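Side-chain contacts in endo-beta-N-acetylglucosaminidase F1 (Bacteroides thetaiotaomicron VPI-5482, PDB 6TCV), which probably hydrolyses high-mannose N-glycans between the two N-acetylglucosamines of their core: residues Q169-F174 against G283-D288; V200-N205 against M402-S407; I348-A353 against Y398-G403; E315-Q318 against L324-V327. The protein carries 2 engineered substitutions. All blocks are in the same frame, centred on the assembly; numbering follows the deposited sequence. Where two conformers were deposited one is given.

In the fold
All four contacts are buried, and none is a surface contact. Strands 169-175, 198-209, 243-249, 283-287, 324-329, 350-353, 371-376 and 400-404 form the wall of a beta/alpha barrel. Contacts 1, 2 and 3 join strands that are not neighbours in that wall. Contact 1 is mixed, with an amide between two aromatic residues. Contact 2 lies close to bound sugar and pairs two phenylalanines. Contact 3 is almost wholly apolar. It shares strand 400-404, with Met402 and Gly403, with contact 2. Contact 4 lies on the other side of the wall, between a helix and its following strand. The salt bridge from Lys317 to Asp349 ties it to contact 3.

Contact 1: residues Q169-F174 against G283-D288. Engineered in segment 283-288: Ala287 (natural residue Asp). With NAG (2-acetamido-2-deoxy-beta-D-glucopyranose), chain B.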
loop_
_atom_site.group_PDB
_atom_site.type_symbol
_atom_site.label_atom_id
_atom_site.label_comp_id
_atom_site.label_asym_id
_atom_site.label_seq_id
_atom_site.Cartn_x
_atom_site.Cartn_y
_atom_site.Cartn_z
ATOM N N GLN A 169 6.509 -7.932 -6.866
ATOM C CA GLN A 169 5.462 -8.186 -5.874
ATOM C C GLN A 169 4.100 -8.087 -6.540
ATOM O O GLN A 169 3.917 -7.390 -7.548
ATOM C CB GLN A 169 5.571 -7.224 -4.716
ATOM C CG GLN A 169 6.878 -7.436 -3.943
ATOM C CD GLN A 169 7.030 -6.439 -2.848
ATOM O OE1 GLN A 169 7.566 -5.331 -3.036
ATOM N NE2 GLN A 169 6.537 -6.781 -1.687
ATOM N N GLY A 170 3.120 -8.775 -5.953
ATOM C CA GLY A 170 1.772 -8.804 -6.473
ATOM C C GLY A 170 0.808 -7.849 -5.778
ATOM O O GLY A 170 0.883 -7.638 -4.569
ATOM N N TYR A 171 -0.119 -7.296 -6.550
ATOM C CA TYR A 171 -1.128 -6.320 -6.101
ATOM C C TYR A 171 -2.471 -6.750 -6.663
ATOM O O TYR A 171 -2.658 -6.730 -7.885
ATOM C CB TYR A 171 -0.706 -4.949 -6.619
ATOM C CG TYR A 171 -1.485 -3.765 -6.070
ATOM C CD1 TYR A 171 -2.767 -3.473 -6.483
ATOM C CD2 TYR A 171 -0.897 -2.918 -5.160
ATOM C CE1 TYR A 171 -3.468 -2.374 -5.972
ATOM C CE2 TYR A 171 -1.598 -1.795 -4.664
ATOM C CZ TYR A 171 -2.858 -1.572 -5.075
ATOM O OH TYR A 171 -3.581 -0.469 -4.616
ATOM N N LEU A 172 -3.418 -7.134 -5.799
ATOM C CA LEU A 172 -4.648 -7.775 -6.237
ATOM C C LEU A 172 -5.876 -7.042 -5.710
ATOM O O LEU A 172 -6.040 -6.911 -4.502
ATOM C CB LEU A 172 -4.672 -9.228 -5.716
ATOM C CG LEU A 172 -5.841 -10.070 -6.206
ATOM C CD1 LEU A 172 -5.780 -10.231 -7.706
ATOM C CD2 LEU A 172 -5.786 -11.445 -5.518
ATOM N N PHE A 173 -6.790 -6.699 -6.593
ATOM C CA PHE A 173 -8.084 -6.149 -6.193
ATOM C C PHE A 173 -9.136 -7.235 -6.145
ATOM O O PHE A 173 -9.302 -7.973 -7.112
ATOM C CB PHE A 173 -8.605 -5.127 -7.205
ATOM C CG PHE A 173 -7.844 -3.848 -7.348
ATOM C CD1 PHE A 173 -6.739 -3.762 -8.184
ATOM C CD2 PHE A 173 -8.326 -2.657 -6.767
ATOM C CE1 PHE A 173 -6.122 -2.546 -8.431
ATOM C CE2 PHE A 173 -7.649 -1.455 -6.980
ATOM C CZ PHE A 173 -6.537 -1.413 -7.809
ATOM N N PHE A 174 -9.888 -7.305 -5.040
ATOM C CA PHE A 174 -11.101 -8.116 -4.967
ATOM C C PHE A 174 -12.336 -7.245 -5.100
ATOM O O PHE A 174 -12.470 -6.228 -4.402
ATOM C CB PHE A 174 -11.212 -8.815 -3.618
ATOM C CG PHE A 174 -10.296 -9.956 -3.481
ATOM C CD1 PHE A 174 -10.612 -11.171 -3.996
ATOM C CD2 PHE A 174 -9.039 -9.787 -2.901
ATOM C CE1 PHE A 174 -9.703 -12.251 -3.907
ATOM C CE2 PHE A 174 -8.137 -10.882 -2.829
ATOM C CZ PHE A 174 -8.478 -12.065 -3.320
ATOM N N GLY A 283 -3.371 0.411 4.560
ATOM C CA GLY A 283 -3.363 1.584 3.714
ATOM C C GLY A 283 -4.542 1.584 2.791
ATOM O O GLY A 283 -5.568 0.965 3.065
ATOM N N VAL A 284 -4.376 2.310 1.692
ATOM C CA VAL A 284 -5.482 2.674 0.802
ATOM C C VAL A 284 -5.083 2.580 -0.654
ATOM O O VAL A 284 -3.904 2.730 -1.017
ATOM C CB VAL A 284 -5.965 4.118 1.141
ATOM C CG1 VAL A 284 -4.919 5.166 0.782
ATOM C CG2 VAL A 284 -7.289 4.465 0.479
ATOM N N ASN A 285 -6.058 2.325 -1.521
ATOM C CA ASN A 285 -5.965 2.595 -2.959
ATOM C C ASN A 285 -7.012 3.647 -3.319
ATOM O O ASN A 285 -8.172 3.525 -2.878
ATOM C CB ASN A 285 -6.226 1.361 -3.813
ATOM C CG ASN A 285 -6.179 1.678 -5.291
ATOM O OD1 ASN A 285 -5.053 1.806 -5.880
ATOM N ND2 ASN A 285 -7.255 1.896 -5.877
ATOM N N TYR A 286 -6.612 4.655 -4.084
ATOM C CA TYR A 286 -7.535 5.654 -4.623
ATOM C C TYR A 286 -7.735 5.427 -6.117
ATOM O O TYR A 286 -6.767 5.424 -6.894
ATOM C CB TYR A 286 -6.951 7.042 -4.379
ATOM C CG TYR A 286 -6.965 7.494 -2.928
ATOM C CD1 TYR A 286 -8.088 7.403 -2.149
ATOM C CD2 TYR A 286 -5.814 8.051 -2.345
ATOM C CE1 TYR A 286 -8.111 7.870 -0.847
ATOM C CE2 TYR A 286 -5.828 8.524 -1.023
ATOM C CZ TYR A 286 -6.995 8.434 -0.296
ATOM O OH TYR A 286 -7.052 8.905 0.999
ATOM N N ALA A 287 -9.016 5.328 -6.499
ATOM C CA ALA A 287 -9.448 5.163 -7.877
ATOM C C ALA A 287 -10.474 6.242 -8.218
ATOM O O ALA A 287 -11.622 6.231 -7.718
ATOM C CB ALA A 287 -10.002 3.754 -8.064
ATOM N N ASP A 288 -10.044 7.185 -9.045
ATOM C CA ASP A 288 -10.855 8.338 -9.432
ATOM C C ASP A 288 -11.742 8.003 -10.616
ATOM O O ASP A 288 -11.405 8.283 -11.764
ATOM C CB ASP A 288 -9.989 9.552 -9.762
ATOM C CG ASP A 288 -10.811 10.728 -10.279
ATOM O OD1 ASP A 288 -11.971 10.918 -9.806
ATOM O OD2 ASP A 288 -10.310 11.493 -11.117
HETATM C C1 NAG B . -12.173 0.060 -14.085
HETATM C C2 NAG B . -12.342 0.106 -12.577
HETATM C C3 NAG B . -13.591 -0.614 -12.062
HETATM C C4 NAG B . -14.260 -1.384 -13.183
HETATM C C5 NAG B . -13.194 -2.165 -13.928
HETATM C C6 NAG B . -13.741 -3.113 -14.987
HETATM C C7 NAG B . -10.506 0.243 -10.943
HETATM C C8 NAG B . -9.240 -0.427 -10.446
HETATM N N2 NAG B . -11.144 -0.390 -11.924
HETATM O O3 NAG B . -14.506 0.345 -11.523
HETATM O O4 NAG B . -15.191 -2.302 -12.586
HETATM O O5 NAG B . -12.308 -1.262 -14.620
HETATM O O6 NAG B . -12.699 -3.690 -15.706
HETATM O O7 NAG B . -10.919 1.316 -10.488
#
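Asn285 meets two aromatic side chains of strand 169-175, one through its oxygen and one through its nitrogen. Asn285 CG lies opposite its backbone N (chi1 178°), which carries the amide inward to both rings. Tyr171 OH lies 3.0 Å from Asn285 OD1, with the ring and amide planes 67° apart. The hydroxyl of Tyr171 is hydrogen-bonded to Thr326 OG1, which makes a weak hydrogen bond with Asn285 OD1.

These groups lie inside a beta/alpha barrel, as in the glycoside hydrolase 18 family. Strands 198-209 and 243-249 stand between 169-175 and 283-287 in the wall, and the side chains meet in the interior.

The amide meets the second ring at its edge. Asn285 ND2 lies near the plane of the Phe173 ring, 3.5 Å from Phe173 CE2, and the two planes stand at 88°. With the amide cut back to the methyl of an alanine, the Phe173 edge would probably lose its neighbour and Thr326 OG1 its weak bond.

NAG C8 stands over one face of Phe173, toward the rim, 3.9 Å from Phe173 CZ. Ala287, an engineered residue that is naturally Asp, has its CB 3.6 Å from NAG O7.

Contact 2: residues V200-N205 against M402-S407; sequences VLFAAN and MGFAPS. With NAG (2-acetamido-2-deoxy-beta-D-glucopyranose), chain B; MAN (alpha-D-mannopyranose), chain C.
Phe202 and Phe404 both carry CG opposite the backbone N, with chi1 of -171° and -177°. These torsions carry the two rings toward each other from strands 198-209 and 400-404. Both strands belong to the wall of the beta/alpha barrel, and strand 169-175 runs between them.

The rings form a T-shaped (edge-to-face) pair. The edge of Phe404 points at the face of Phe202, with centroids 5.2 Å apart and planes at 80°. Phe404 CZ comes within 3.8 Å of Phe202 CE2. Ala203 CB lies over the opposite face of Phe202, toward the rim. The peptide bond before Ala203 is cis.

The pair also borders the bound glycan. Phe202 CZ is 3.3 Å from NAG O7, and NAG O3 lies at the edge of the Phe202 ring in its plane. Phe404 CE1 touches NAG C5 at 3.8 Å. Were the Phe202 ring reduced to an alanine methyl, the edge of Phe404 would probably lose the face it points at, and the NAG acetamido group one side of its packing.

Beyond the rings, the strand reads the mannose by polar bonds. MAN O4 donates to Ala203 O at 2.8 Å. Asn205 uses both ends of its amide: ND2 donates to MAN O4 at 3.1 Å, and OD1 accepts from MAN O3 at 2.7 Å.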
loop_
_atom_site.group_PDB
_atom_site.type_symbol
_atom_site.label_atom_id
_atom_site.label_comp_id
_atom_site.label_asym_id
_atom_site.label_seq_id
_atom_site.Cartn_x
_atom_site.Cartn_y
_atom_site.Cartn_z
ATOM N N VAL A 200 -6.496 -5.390 -2.228
ATOM C CA VAL A 200 -7.393 -4.254 -2.077
ATOM C C VAL A 200 -8.828 -4.723 -1.951
ATOM O O VAL A 200 -9.318 -5.520 -2.769
ATOM C CB VAL A 200 -7.249 -3.288 -3.255
ATOM C CG1 VAL A 200 -8.184 -2.094 -3.100
ATOM C CG2 VAL A 200 -5.831 -2.814 -3.409
ATOM N N LEU A 201 -9.531 -4.174 -0.960
ATOM C CA LEU A 201 -10.971 -4.364 -0.811
ATOM C C LEU A 201 -11.675 -3.337 -1.674
ATOM O O LEU A 201 -11.791 -2.162 -1.288
ATOM C CB LEU A 201 -11.361 -4.227 0.650
ATOM C CG LEU A 201 -10.491 -5.022 1.619
ATOM C CD1 LEU A 201 -10.954 -4.752 3.064
ATOM C CD2 LEU A 201 -10.451 -6.512 1.313
ATOM N N PHE A 202 -12.103 -3.754 -2.868
ATOM C CA PHE A 202 -12.640 -2.822 -3.873
ATOM C C PHE A 202 -14.161 -2.928 -3.821
ATOM O O PHE A 202 -14.739 -3.948 -4.202
ATOM C CB PHE A 202 -12.091 -3.202 -5.248
ATOM C CG PHE A 202 -12.391 -2.181 -6.329
ATOM C CD1 PHE A 202 -11.567 -1.071 -6.465
ATOM C CD2 PHE A 202 -13.407 -2.379 -7.237
ATOM C CE1 PHE A 202 -11.818 -0.162 -7.466
ATOM C CE2 PHE A 202 -13.668 -1.484 -8.242
ATOM C CZ PHE A 202 -12.860 -0.388 -8.374
ATOM N N ALA A 203 -14.851 -1.886 -3.353
ATOM C CA ALA A 203 -14.305 -0.607 -2.835
ATOM C C ALA A 203 -15.297 0.061 -1.925
ATOM O O ALA A 203 -16.521 0.037 -2.203
ATOM C CB ALA A 203 -13.991 0.382 -3.967
ATOM N N ALA A 204 -14.776 0.718 -0.888
ATOM C CA ALA A 204 -15.523 1.768 -0.207
ATOM C C ALA A 204 -15.610 2.960 -1.150
ATOM O O ALA A 204 -14.876 3.088 -2.119
ATOM C CB ALA A 204 -14.812 2.186 1.091
ATOM N N ASN A 205 -16.502 3.884 -0.831
ATOM C CA ASN A 205 -16.756 5.027 -1.696
ATOM C C ASN A 205 -16.506 6.353 -1.005
ATOM O O ASN A 205 -16.542 6.459 0.220
ATOM C CB ASN A 205 -18.187 4.986 -2.189
ATOM C CG ASN A 205 -18.463 3.754 -2.960
ATOM O OD1 ASN A 205 -19.276 2.917 -2.588
ATOM N ND2 ASN A 205 -17.760 3.611 -4.060
ATOM N N MET A 402 -0.208 -6.365 -11.288
ATOM C CA MET A 402 -1.544 -6.099 -10.735
ATOM C C MET A 402 -2.542 -7.053 -11.365
ATOM O O MET A 402 -2.450 -7.371 -12.561
ATOM C CB MET A 402 -1.916 -4.651 -10.907
ATOM C CG MET A 402 -3.284 -4.253 -10.354
ATOM S SD MET A 402 -4.687 -4.503 -11.491
ATOM C CE MET A 402 -4.883 -2.791 -12.061
ATOM N N GLY A 403 -3.491 -7.488 -10.539
ATOM C CA GLY A 403 -4.633 -8.267 -10.979
ATOM C C GLY A 403 -5.901 -7.715 -10.360
ATOM O O GLY A 403 -5.877 -7.071 -9.308
ATOM N N PHE A 404 -7.003 -7.898 -11.072
ATOM C CA PHE A 404 -8.322 -7.349 -10.713
ATOM C C PHE A 404 -9.443 -8.342 -10.873
ATOM O O PHE A 404 -9.614 -8.902 -11.965
ATOM C CB PHE A 404 -8.557 -6.084 -11.538
ATOM C CG PHE A 404 -9.840 -5.360 -11.236
ATOM C CD1 PHE A 404 -11.013 -5.704 -11.922
ATOM C CD2 PHE A 404 -9.927 -4.369 -10.276
ATOM C CE1 PHE A 404 -12.195 -5.080 -11.643
ATOM C CE2 PHE A 404 -11.118 -3.759 -9.990
ATOM C CZ PHE A 404 -12.288 -4.095 -10.649
ATOM N N ALA A 405 -10.226 -8.556 -9.823
ATOM C CA ALA A 405 -11.512 -9.256 -9.817
ATOM C C ALA A 405 -11.336 -10.743 -10.118
ATOM O O ALA A 405 -12.118 -11.278 -10.905
ATOM C CB ALA A 405 -12.504 -8.578 -10.752
ATOM N N PRO A 406 -10.452 -11.466 -9.465
ATOM C CA PRO A 406 -10.480 -12.924 -9.601
ATOM C C PRO A 406 -11.705 -13.473 -8.887
ATOM O O PRO A 406 -12.161 -12.923 -7.884
ATOM C CB PRO A 406 -9.226 -13.352 -8.854
ATOM C CG PRO A 406 -9.124 -12.364 -7.770
ATOM C CD PRO A 406 -9.542 -11.031 -8.393
ATOM N N SER A 407 -12.239 -14.599 -9.348
ATOM C CA SER A 407 -13.302 -15.291 -8.619
ATOM C C SER A 407 -13.094 -16.793 -8.753
ATOM O O SER A 407 -12.594 -17.270 -9.787
ATOM C CB SER A 407 -14.699 -14.959 -9.161
ATOM O OG SER A 407 -14.798 -15.317 -10.526
HETATM C C1 NAG B . -12.173 0.060 -14.085
HETATM C C2 NAG B . -12.342 0.106 -12.577
HETATM C C3 NAG B . -13.591 -0.614 -12.062
HETATM C C4 NAG B . -14.260 -1.384 -13.183
HETATM C C5 NAG B . -13.194 -2.165 -13.928
HETATM C C6 NAG B . -13.741 -3.113 -14.987
HETATM C C7 NAG B . -10.506 0.243 -10.943
HETATM C C8 NAG B . -9.240 -0.427 -10.446
HETATM N N2 NAG B . -11.144 -0.390 -11.924
HETATM O O3 NAG B . -14.506 0.345 -11.523
HETATM O O4 NAG B . -15.191 -2.302 -12.586
HETATM O O5 NAG B . -12.308 -1.262 -14.620
HETATM O O6 NAG B . -12.699 -3.690 -15.706
HETATM O O7 NAG B . -10.919 1.316 -10.488
HETATM C C1 MAN C . -20.774 -0.550 -7.217
HETATM C C2 MAN C . -21.219 -0.182 -5.808
HETATM C C3 MAN C . -20.082 0.548 -5.115
HETATM C C4 MAN C . -18.789 -0.258 -5.151
HETATM C C5 MAN C . -18.450 -0.689 -6.575
HETATM C C6 MAN C . -17.325 -1.703 -6.632
HETATM O O2 MAN C . -21.608 -1.400 -5.135
HETATM O O3 MAN C . -20.432 0.767 -3.747
HETATM O O4 MAN C . -17.703 0.557 -4.714
HETATM O O5 MAN C . -19.600 -1.339 -7.169
HETATM O O6 MAN C . -17.103 -2.116 -7.995
#

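Contact 3: residues I348-A353 against Y398-G403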
loop_
_atom_site.group_PDB
_atom_site.type_symbol
_atom_site.label_atom_id
_atom_site.label_comp_id
_atom_site.label_asym_id
_atom_site.label_seq_id
_atom_site.Cartn_x
_atom_site.Cartn_y
_atom_site.Cartn_z
ATOM N N ILE A 348 3.482 8.438 -2.721
ATOM C CA ILE A 348 2.908 7.402 -3.585
ATOM C C ILE A 348 3.809 6.170 -3.431
ATOM O O ILE A 348 4.925 6.129 -3.985
ATOM C CB ILE A 348 2.790 7.818 -5.072
ATOM C CG1 ILE A 348 2.041 9.140 -5.263
ATOM C CG2 ILE A 348 2.139 6.640 -5.849
ATOM C CD1 ILE A 348 0.599 9.023 -4.967
ATOM N N ASP A 349 3.326 5.159 -2.703
ATOM C CA ASP A 349 4.098 3.954 -2.528
ATOM C C ASP A 349 4.000 3.025 -3.723
ATOM O O ASP A 349 5.006 2.370 -4.070
ATOM C CB ASP A 349 3.624 3.259 -1.275
ATOM C CG ASP A 349 3.931 4.052 -0.056
ATOM O OD1 ASP A 349 5.129 4.190 0.271
ATOM O OD2 ASP A 349 2.985 4.567 0.618
ATOM N N ILE A 350 2.823 2.920 -4.337
ATOM C CA ILE A 350 2.584 2.022 -5.461
ATOM C C ILE A 350 1.611 2.728 -6.386
ATOM O O ILE A 350 0.585 3.243 -5.913
ATOM C CB ILE A 350 1.996 0.639 -5.045
ATOM C CG1 ILE A 350 2.768 0.015 -3.872
ATOM C CG2 ILE A 350 2.009 -0.315 -6.241
ATOM C CD1 ILE A 350 2.100 -1.236 -3.314
ATOM N N VAL A 351 1.882 2.680 -7.689
ATOM C CA VAL A 351 0.934 3.132 -8.712
ATOM C C VAL A 351 0.695 1.962 -9.667
ATOM O O VAL A 351 1.638 1.324 -10.164
ATOM C CB VAL A 351 1.372 4.429 -9.423
ATOM C CG1 VAL A 351 2.762 4.367 -10.011
ATOM C CG2 VAL A 351 0.342 4.828 -10.499
ATOM N N VAL A 352 -0.574 1.669 -9.929
ATOM C CA VAL A 352 -0.974 0.600 -10.837
ATOM C C VAL A 352 -1.749 1.200 -11.993
ATOM O O VAL A 352 -2.626 2.062 -11.778
ATOM C CB VAL A 352 -1.735 -0.544 -10.092
ATOM C CG1 VAL A 352 -0.852 -1.147 -9.010
ATOM C CG2 VAL A 352 -3.087 -0.091 -9.501
ATOM N N ALA A 353 -1.552 0.642 -13.190
ATOM C CA ALA A 353 -2.105 1.248 -14.381
ATOM C C ALA A 353 -3.289 0.445 -14.874
ATOM O O ALA A 353 -3.585 -0.634 -14.375
ATOM C CB ALA A 353 -1.027 1.248 -15.480
ATOM N N TYR A 398 10.401 -2.992 -13.333
ATOM C CA TYR A 398 9.111 -2.853 -12.666
ATOM C C TYR A 398 9.067 -3.596 -11.343
ATOM O O TYR A 398 9.604 -4.693 -11.197
ATOM C CB TYR A 398 7.991 -3.365 -13.597
ATOM C CG TYR A 398 7.793 -2.465 -14.795
ATOM C CD1 TYR A 398 7.052 -1.290 -14.692
ATOM C CD2 TYR A 398 8.394 -2.716 -16.022
ATOM C CE1 TYR A 398 6.919 -0.419 -15.744
ATOM C CE2 TYR A 398 8.290 -1.818 -17.087
ATOM C CZ TYR A 398 7.558 -0.681 -16.947
ATOM O OH TYR A 398 7.434 0.157 -17.986
ATOM N N GLY A 399 8.352 -3.004 -10.381
ATOM C CA GLY A 399 8.246 -3.591 -9.060
ATOM C C GLY A 399 7.025 -4.460 -8.828
ATOM O O GLY A 399 7.025 -5.275 -7.887
ATOM N N TRP A 400 5.968 -4.314 -9.633
ATOM C CA TRP A 400 4.643 -4.873 -9.314
ATOM C C TRP A 400 3.985 -5.484 -10.535
ATOM O O TRP A 400 4.157 -4.997 -11.666
ATOM C CB TRP A 400 3.714 -3.754 -8.714
ATOM C CG TRP A 400 4.272 -3.228 -7.435
ATOM C CD1 TRP A 400 5.193 -2.250 -7.259
ATOM C CD2 TRP A 400 3.991 -3.731 -6.109
ATOM N NE1 TRP A 400 5.541 -2.134 -5.924
ATOM C CE2 TRP A 400 4.798 -3.038 -5.212
ATOM C CE3 TRP A 400 3.115 -4.708 -5.617
ATOM C CZ2 TRP A 400 4.795 -3.292 -3.850
ATOM C CZ3 TRP A 400 3.107 -4.938 -4.259
ATOM C CH2 TRP A 400 3.914 -4.250 -3.412
ATOM N N PHE A 401 3.158 -6.482 -10.281
ATOM C CA PHE A 401 2.152 -6.936 -11.222
ATOM C C PHE A 401 0.792 -6.829 -10.547
ATOM O O PHE A 401 0.665 -7.159 -9.362
ATOM C CB PHE A 401 2.419 -8.391 -11.740
ATOM C CG PHE A 401 2.651 -9.398 -10.661
ATOM C CD1 PHE A 401 3.913 -9.609 -10.139
ATOM C CD2 PHE A 401 1.606 -10.171 -10.172
ATOM C CE1 PHE A 401 4.110 -10.517 -9.122
ATOM C CE2 PHE A 401 1.816 -11.107 -9.176
ATOM C CZ PHE A 401 3.059 -11.276 -8.642
ATOM N N MET A 402 -0.208 -6.365 -11.288
ATOM C CA MET A 402 -1.544 -6.099 -10.735
ATOM C C MET A 402 -2.542 -7.053 -11.365
ATOM O O MET A 402 -2.450 -7.371 -12.561
ATOM C CB MET A 402 -1.916 -4.651 -10.907
ATOM C CG MET A 402 -3.284 -4.253 -10.354
ATOM S SD MET A 402 -4.687 -4.503 -11.491
ATOM C CE MET A 402 -4.883 -2.791 -12.061
ATOM N N GLY A 403 -3.491 -7.488 -10.539
ATOM C CA GLY A 403 -4.633 -8.267 -10.979
ATOM C C GLY A 403 -5.901 -7.715 -10.360
ATOM O O GLY A 403 -5.877 -7.071 -9.308
#
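The carbonyl oxygen of Ala353 is approached from two residues. Ser374 OG makes a hydrogen bond to it, and the methyl CE of Met402 lies 3.4 Å from Ala353 O. Met402 reaches this spot because its chain is bent twice, with chi2 at -86° and chi3 at -101°. Its CG packs on Val352 CB at 4.0 Å.

A second pair lies one step back along the strands. Ile350 CD1 sits over one face of the Trp400 indole, 3.6 Å from the centroid of the six-membered ring, in a CH-pi contact. CG2 of the same Ile350 reaches the five-membered ring, 3.9 Å from Trp400 CD1. The two branches of the isoleucine thus cover both rings, though the side chains cross at about a right angle.

Strands 350-353 and 400-403 belong to the barrel wall, with strand 371-376 between them. Their axes run 53° apart and come within 7.8 Å, so side chains rather than backbones meet. Tyr171 packs against both Ile350 and Val352 from strand 169-175.

The contact is therefore held chiefly by shape and dispersion, and the carbonyl oxygen of Ala353 has a hydrogen bond from Ser374 on the neighbouring strand.

Contact 4: residues E315-Q318 against L324-V327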
loop_
_atom_site.group_PDB
_atom_site.type_symbol
_atom_site.label_atom_id
_atom_site.label_comp_id
_atom_site.label_asym_id
_atom_site.label_seq_id
_atom_site.Cartn_x
_atom_site.Cartn_y
_atom_site.Cartn_z
ATOM N N GLU A 315 -1.710 14.360 1.901
ATOM C CA GLU A 315 -2.307 14.468 3.222
ATOM C C GLU A 315 -2.604 13.105 3.804
ATOM O O GLU A 315 -2.523 12.926 5.017
ATOM C CB GLU A 315 -3.577 15.342 3.188
ATOM C CG GLU A 315 -3.332 16.774 2.781
ATOM C CD GLU A 315 -2.482 17.579 3.736
ATOM O OE1 GLU A 315 -2.281 17.142 4.924
ATOM O OE2 GLU A 315 -2.017 18.668 3.319
ATOM N N THR A 316 -2.962 12.137 2.972
ATOM C CA THR A 316 -3.204 10.797 3.487
ATOM C C THR A 316 -1.913 10.191 4.021
ATOM O O THR A 316 -1.901 9.653 5.135
ATOM C CB THR A 316 -3.795 9.906 2.396
ATOM O OG1 THR A 316 -5.013 10.458 1.872
ATOM C CG2 THR A 316 -4.143 8.546 2.937
ATOM N N LYS A 317 -0.796 10.346 3.306
ATOM C CA LYS A 317 0.465 9.818 3.823
ATOM C C LYS A 317 0.847 10.517 5.111
ATOM O O LYS A 317 1.340 9.877 6.040
ATOM C CB LYS A 317 1.551 9.965 2.771
ATOM C CG LYS A 317 2.838 9.226 3.084
ATOM C CD LYS A 317 2.694 7.758 2.958
ATOM C CE LYS A 317 4.021 7.022 3.199
ATOM N NZ LYS A 317 3.819 5.568 3.076
ATOM N N GLN A 318 0.655 11.833 5.201
ATOM C CA GLN A 318 0.978 12.535 6.433
ATOM C C GLN A 318 0.214 11.975 7.619
ATOM O O GLN A 318 0.740 11.978 8.733
ATOM C CB GLN A 318 0.708 14.028 6.288
ATOM C CG GLN A 318 1.526 14.757 5.243
ATOM C CD GLN A 318 2.910 14.175 5.020
ATOM O OE1 GLN A 318 3.756 14.241 5.898
ATOM N NE2 GLN A 318 3.143 13.610 3.841
ATOM N N LEU A 324 0.519 2.225 3.440
ATOM C CA LEU A 324 0.646 2.408 2.008
ATOM C C LEU A 324 -0.384 3.388 1.465
ATOM O O LEU A 324 -1.580 3.269 1.752
ATOM C CB LEU A 324 0.500 1.073 1.286
ATOM C CG LEU A 324 1.608 0.073 1.595
ATOM C CD1 LEU A 324 1.239 -1.274 0.987
ATOM C CD2 LEU A 324 2.945 0.517 1.016
ATOM N N VAL A 325 0.068 4.343 0.650
ATOM C CA VAL A 325 -0.798 5.213 -0.141
ATOM C C VAL A 325 -0.568 4.858 -1.591
ATOM O O VAL A 325 0.560 4.982 -2.103
ATOM C CB VAL A 325 -0.544 6.687 0.162
ATOM C CG1 VAL A 325 -1.391 7.608 -0.722
ATOM C CG2 VAL A 325 -0.806 6.959 1.635
ATOM N N THR A 326 -1.603 4.353 -2.226
ATOM C CA THR A 326 -1.460 3.801 -3.564
ATOM C C THR A 326 -2.579 4.343 -4.437
ATOM O O THR A 326 -3.643 4.726 -3.936
ATOM C CB THR A 326 -1.459 2.256 -3.570
ATOM O OG1 THR A 326 -2.771 1.728 -3.335
ATOM C CG2 THR A 326 -0.531 1.694 -2.527
ATOM N N VAL A 327 -2.347 4.372 -5.740
ATOM C CA VAL A 327 -3.288 4.947 -6.694
ATOM C C VAL A 327 -3.435 4.058 -7.923
ATOM O O VAL A 327 -2.494 3.410 -8.381
ATOM C CB VAL A 327 -2.991 6.390 -7.104
ATOM C CG1 VAL A 327 -2.997 7.285 -5.899
ATOM C CG2 VAL A 327 -1.677 6.467 -7.809
#
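The flat group here is the peptide between Thr316 and Lys317, and Val325 lies on one of its faces. The methyl CG2 of Val325 stands almost directly above Lys317 N, at 3.8 Å. The edges of that peptide carry the N-H and C=O, which run along the helix and leave the face to the valine.

The same methyl meets both side chains. Thr316 CG2 is 3.9 Å from Val325 CG2, and Lys317 CD is 3.8 Å from it. The lysine bends at chi2 (72°), then runs extended, which brings its CD against the valine methyl as the two side chains pass at a slant. Val325 CG2 lies opposite its own carbonyl carbon, and this turns it to the helix.

Helix 306-319 and strand 324-329 close the beta-alpha-beta unit that starts with strand 283-287. Val325 is one point where the helix rests on the outside of the barrel wall; Val327 also packs on it, at Cys313.

The polar ends look elsewhere. Thr316 OG1 is hydrogen-bonded to Leu312 O and to Tyr286 OH, the latter on the first strand of the unit. Lys317 NZ bonds to Lys323 O and forms a salt bridge with Asp349 OD2. That carboxylate oxygen also takes the N-H of Val325.

The contact itself is thus apolar, while the charge of Lys317, a buried residue, is likely to be balanced by Asp349.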